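Local coordinates for THUMP domain-containing protein (Pyrococcus horikoshii, PDB 1VBK) that is of unproven function but, as a ThiI-like protein with a THUMP domain and a HUP-type nucleotide-binding domain, probably binds RNA and ATP, at residues K257-L268 with F282-I291. Numbering follows the deposited sequence.
Sequences KGVIKGLRPNDL and FPVPVYYPLI
Val-259 and Ile-260 pair in parallel with Val-286 and Tyr-287, a worked example of how a beta-alpha-beta unit closes the edge of a Rossmann-like sheet. Strands 258-260 and 286-287 are joined through helix 273-281, in what is probably the HUP-type domain of a ThiI relative; within the chain 286-287 is outermost, while 258-260 also pairs with strand 181-185.

Three backbone hydrogen bonds set the register. Val-259 N donates to Pro-285 O (2.9 Å), Val-259 O accepts from Tyr-287 N, and Lys-261 N donates to Tyr-287 O at 3.1 Å.

Apolar packing follows the two faces. Beside helix 244-254, the Val-259 methyls meet the Phe-282 ring: CG1 sits over one face in a CH-pi contact, 4.2 Å from the centroid, while CG2 reaches the rim atom CD1. With CG1 of Val-259 anti to its backbone N (chi1 175°), CG2 is left beside that N, where it also touches Val-284 CG2. On the other face Ile-260 CG2 crosses Pro-289 at about a right angle, both side chains resting on Met-198 of helix 189-200. Back on the side of helix 273-281, Leu-263 lies alongside Tyr-288, pointing the same way, with CB 3.7 Å from ring atom CD1. Farther along, Ile-291 CD1 fits against Leu-263 CG and Leu-268 CD1.

Charge and water complete the seam. The Lys-261 ammonium forms salt bridges with Glu-274 and Asp-278, and the latter also takes a hydrogen bond from Tyr-288 OH, tying both segments to the crossover helix. One water links Lys-257 O to Tyr-287 OH. Near the start of helix 289-292, a second water donates to Lys-261 O and Leu-263 O and accepts from Leu-290 N at 2.9 Å.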
# COMPACT_ATOMS: atom_id res chain seq x y z
N LYS A 257 3.63 0.50 -2.27
CA LYS A 257 3.25 1.91 -2.22
C LYS A 257 4.34 2.86 -2.72
O LYS A 257 4.11 4.06 -2.84
CB LYS A 257 2.87 2.30 -0.79
CG LYS A 257 4.04 2.20 0.19
CD LYS A 257 3.61 2.48 1.63
CE LYS A 257 3.23 3.94 1.83
NZ LYS A 257 2.86 4.19 3.25
N GLY A 258 5.52 2.32 -3.00
CA GLY A 258 6.60 3.17 -3.47
C GLY A 258 7.76 2.41 -4.07
O GLY A 258 7.87 1.19 -3.93
N VAL A 259 8.62 3.14 -4.77
CA VAL A 259 9.80 2.56 -5.41
C VAL A 259 11.02 3.33 -4.94
O VAL A 259 11.00 4.56 -4.86
CB VAL A 259 9.70 2.65 -6.95
CG1 VAL A 259 10.99 2.16 -7.59
CG2 VAL A 259 8.51 1.83 -7.44
N ILE A 260 12.08 2.60 -4.60
CA ILE A 260 13.32 3.18 -4.11
C ILE A 260 14.46 2.99 -5.11
O ILE A 260 14.69 1.88 -5.59
CB ILE A 260 13.73 2.52 -2.77
CG1 ILE A 260 12.64 2.76 -1.73
CG2 ILE A 260 15.08 3.08 -2.30
CD1 ILE A 260 12.69 1.78 -0.57
N LYS A 261 15.17 4.07 -5.43
CA LYS A 261 16.30 3.99 -6.35
C LYS A 261 17.54 4.64 -5.73
O LYS A 261 17.42 5.51 -4.88
CB LYS A 261 15.96 4.69 -7.68
CG LYS A 261 14.95 3.91 -8.52
CD LYS A 261 14.56 4.64 -9.80
CE LYS A 261 15.74 4.79 -10.76
NZ LYS A 261 15.35 5.54 -11.99
N GLY A 262 18.72 4.20 -6.15
CA GLY A 262 19.95 4.73 -5.59
C GLY A 262 20.52 5.96 -6.27
O GLY A 262 21.71 6.25 -6.14
N LEU A 263 19.66 6.68 -6.98
CA LEU A 263 20.05 7.88 -7.71
C LEU A 263 20.71 8.95 -6.83
O LEU A 263 20.27 9.22 -5.71
CB LEU A 263 18.82 8.47 -8.41
CG LEU A 263 19.02 9.58 -9.44
CD1 LEU A 263 19.82 9.04 -10.62
CD2 LEU A 263 17.67 10.08 -9.91
N ARG A 264 21.77 9.56 -7.36
CA ARG A 264 22.49 10.62 -6.66
C ARG A 264 22.45 11.90 -7.49
O ARG A 264 22.33 11.85 -8.71
CB ARG A 264 23.96 10.24 -6.45
CG ARG A 264 24.20 9.03 -5.57
CD ARG A 264 25.68 8.75 -5.49
NE ARG A 264 26.26 8.53 -6.82
CZ ARG A 264 27.57 8.49 -7.07
NH1 ARG A 264 28.44 8.65 -6.08
NH2 ARG A 264 28.00 8.28 -8.30
N PRO A 265 22.56 13.07 -6.83
CA PRO A 265 22.54 14.35 -7.54
C PRO A 265 23.54 14.36 -8.69
O PRO A 265 23.33 14.99 -9.72
CB PRO A 265 22.91 15.35 -6.44
CG PRO A 265 22.37 14.71 -5.20
CD PRO A 265 22.78 13.27 -5.39
N ASN A 266 24.64 13.63 -8.49
CA ASN A 266 25.71 13.53 -9.47
C ASN A 266 25.31 12.81 -10.76
O ASN A 266 26.01 12.90 -11.77
CB ASN A 266 26.91 12.82 -8.82
CG ASN A 266 27.89 12.25 -9.84
OD1 ASN A 266 28.15 11.04 -9.86
ND2 ASN A 266 28.42 13.12 -10.69
N ASP A 267 24.18 12.10 -10.72
CA ASP A 267 23.71 11.36 -11.89
C ASP A 267 22.64 12.10 -12.69
O ASP A 267 22.20 11.63 -13.74
CB ASP A 267 23.13 10.00 -11.47
CG ASP A 267 23.98 9.30 -10.43
OD1 ASP A 267 25.20 9.13 -10.66
OD2 ASP A 267 23.42 8.89 -9.39
N LEU A 268 22.23 13.26 -12.20
CA LEU A 268 21.18 14.02 -12.87
C LEU A 268 21.66 15.19 -13.72
O LEU A 268 22.77 15.68 -13.55
CB LEU A 268 20.19 14.54 -11.82
CG LEU A 268 19.46 13.47 -11.01
CD1 LEU A 268 18.81 14.09 -9.79
CD2 LEU A 268 18.42 12.79 -11.90
N PHE A 282 6.40 4.83 -13.32
CA PHE A 282 5.90 4.11 -12.14
C PHE A 282 4.55 4.66 -11.68
O PHE A 282 4.35 5.87 -11.65
CB PHE A 282 6.90 4.24 -10.98
CG PHE A 282 8.19 3.50 -11.20
CD1 PHE A 282 8.24 2.11 -11.06
CD2 PHE A 282 9.35 4.18 -11.53
CE1 PHE A 282 9.43 1.42 -11.24
CE2 PHE A 282 10.55 3.50 -11.72
CZ PHE A 282 10.59 2.11 -11.57
N PRO A 283 3.61 3.77 -11.32
CA PRO A 283 2.27 4.13 -10.86
C PRO A 283 2.24 4.57 -9.40
O PRO A 283 1.19 4.95 -8.87
CB PRO A 283 1.48 2.85 -11.09
CG PRO A 283 2.49 1.81 -10.74
CD PRO A 283 3.73 2.30 -11.46
N VAL A 284 3.40 4.49 -8.74
CA VAL A 284 3.51 4.90 -7.34
C VAL A 284 4.73 5.82 -7.23
O VAL A 284 5.58 5.83 -8.11
CB VAL A 284 3.71 3.67 -6.41
CG1 VAL A 284 2.50 2.74 -6.52
CG2 VAL A 284 4.98 2.93 -6.78
N PRO A 285 4.81 6.60 -6.14
CA PRO A 285 5.92 7.53 -5.93
C PRO A 285 7.28 6.84 -5.91
O PRO A 285 7.41 5.71 -5.43
CB PRO A 285 5.60 8.16 -4.57
CG PRO A 285 4.11 8.10 -4.52
CD PRO A 285 3.81 6.73 -5.07
N VAL A 286 8.30 7.53 -6.41
CA VAL A 286 9.65 7.01 -6.43
C VAL A 286 10.46 7.84 -5.44
O VAL A 286 10.35 9.06 -5.42
CB VAL A 286 10.28 7.13 -7.84
CG1 VAL A 286 11.69 6.56 -7.83
CG2 VAL A 286 9.42 6.39 -8.85
N TYR A 287 11.24 7.17 -4.60
CA TYR A 287 12.04 7.87 -3.60
C TYR A 287 13.53 7.72 -3.86
O TYR A 287 13.99 6.68 -4.33
CB TYR A 287 11.69 7.36 -2.20
CG TYR A 287 10.23 7.54 -1.86
CD1 TYR A 287 9.29 6.57 -2.18
CD2 TYR A 287 9.79 8.71 -1.24
CE1 TYR A 287 7.94 6.75 -1.89
CE2 TYR A 287 8.44 8.91 -0.95
CZ TYR A 287 7.52 7.92 -1.28
OH TYR A 287 6.18 8.10 -0.99
N TYR A 288 14.26 8.79 -3.56
CA TYR A 288 15.71 8.83 -3.76
C TYR A 288 16.38 9.23 -2.45
O TYR A 288 16.71 10.40 -2.24
CB TYR A 288 16.04 9.86 -4.83
CG TYR A 288 15.19 9.74 -6.08
CD1 TYR A 288 15.45 8.75 -7.03
CD2 TYR A 288 14.14 10.62 -6.32
CE1 TYR A 288 14.68 8.65 -8.19
CE2 TYR A 288 13.36 10.52 -7.47
CZ TYR A 288 13.64 9.53 -8.40
OH TYR A 288 12.88 9.43 -9.54
N PRO A 289 16.59 8.27 -1.54
CA PRO A 289 17.21 8.52 -0.24
C PRO A 289 18.54 9.28 -0.29
O PRO A 289 18.79 10.16 0.53
CB PRO A 289 17.39 7.12 0.33
CG PRO A 289 16.26 6.36 -0.28
CD PRO A 289 16.30 6.83 -1.71
N LEU A 290 19.39 8.94 -1.26
CA LEU A 290 20.70 9.57 -1.37
C LEU A 290 20.64 11.03 -1.81
O LEU A 290 21.64 11.74 -1.75
CB LEU A 290 21.59 8.76 -2.32
CG LEU A 290 21.74 7.28 -1.94
CD1 LEU A 290 22.67 6.58 -2.92
CD2 LEU A 290 22.29 7.17 -0.52
N ILE A 291 19.47 11.47 -2.25
CA ILE A 291 19.28 12.85 -2.67
C ILE A 291 18.45 13.61 -1.64
O ILE A 291 18.75 14.76 -1.32
CB ILE A 291 18.57 12.93 -4.05
CG1 ILE A 291 19.46 12.34 -5.14
CG2 ILE A 291 18.22 14.38 -4.37
CD1 ILE A 291 18.81 12.32 -6.52
O HOH W 1 4.47 6.10 -0.86
O HOH W 2 18.81 7.88 -3.86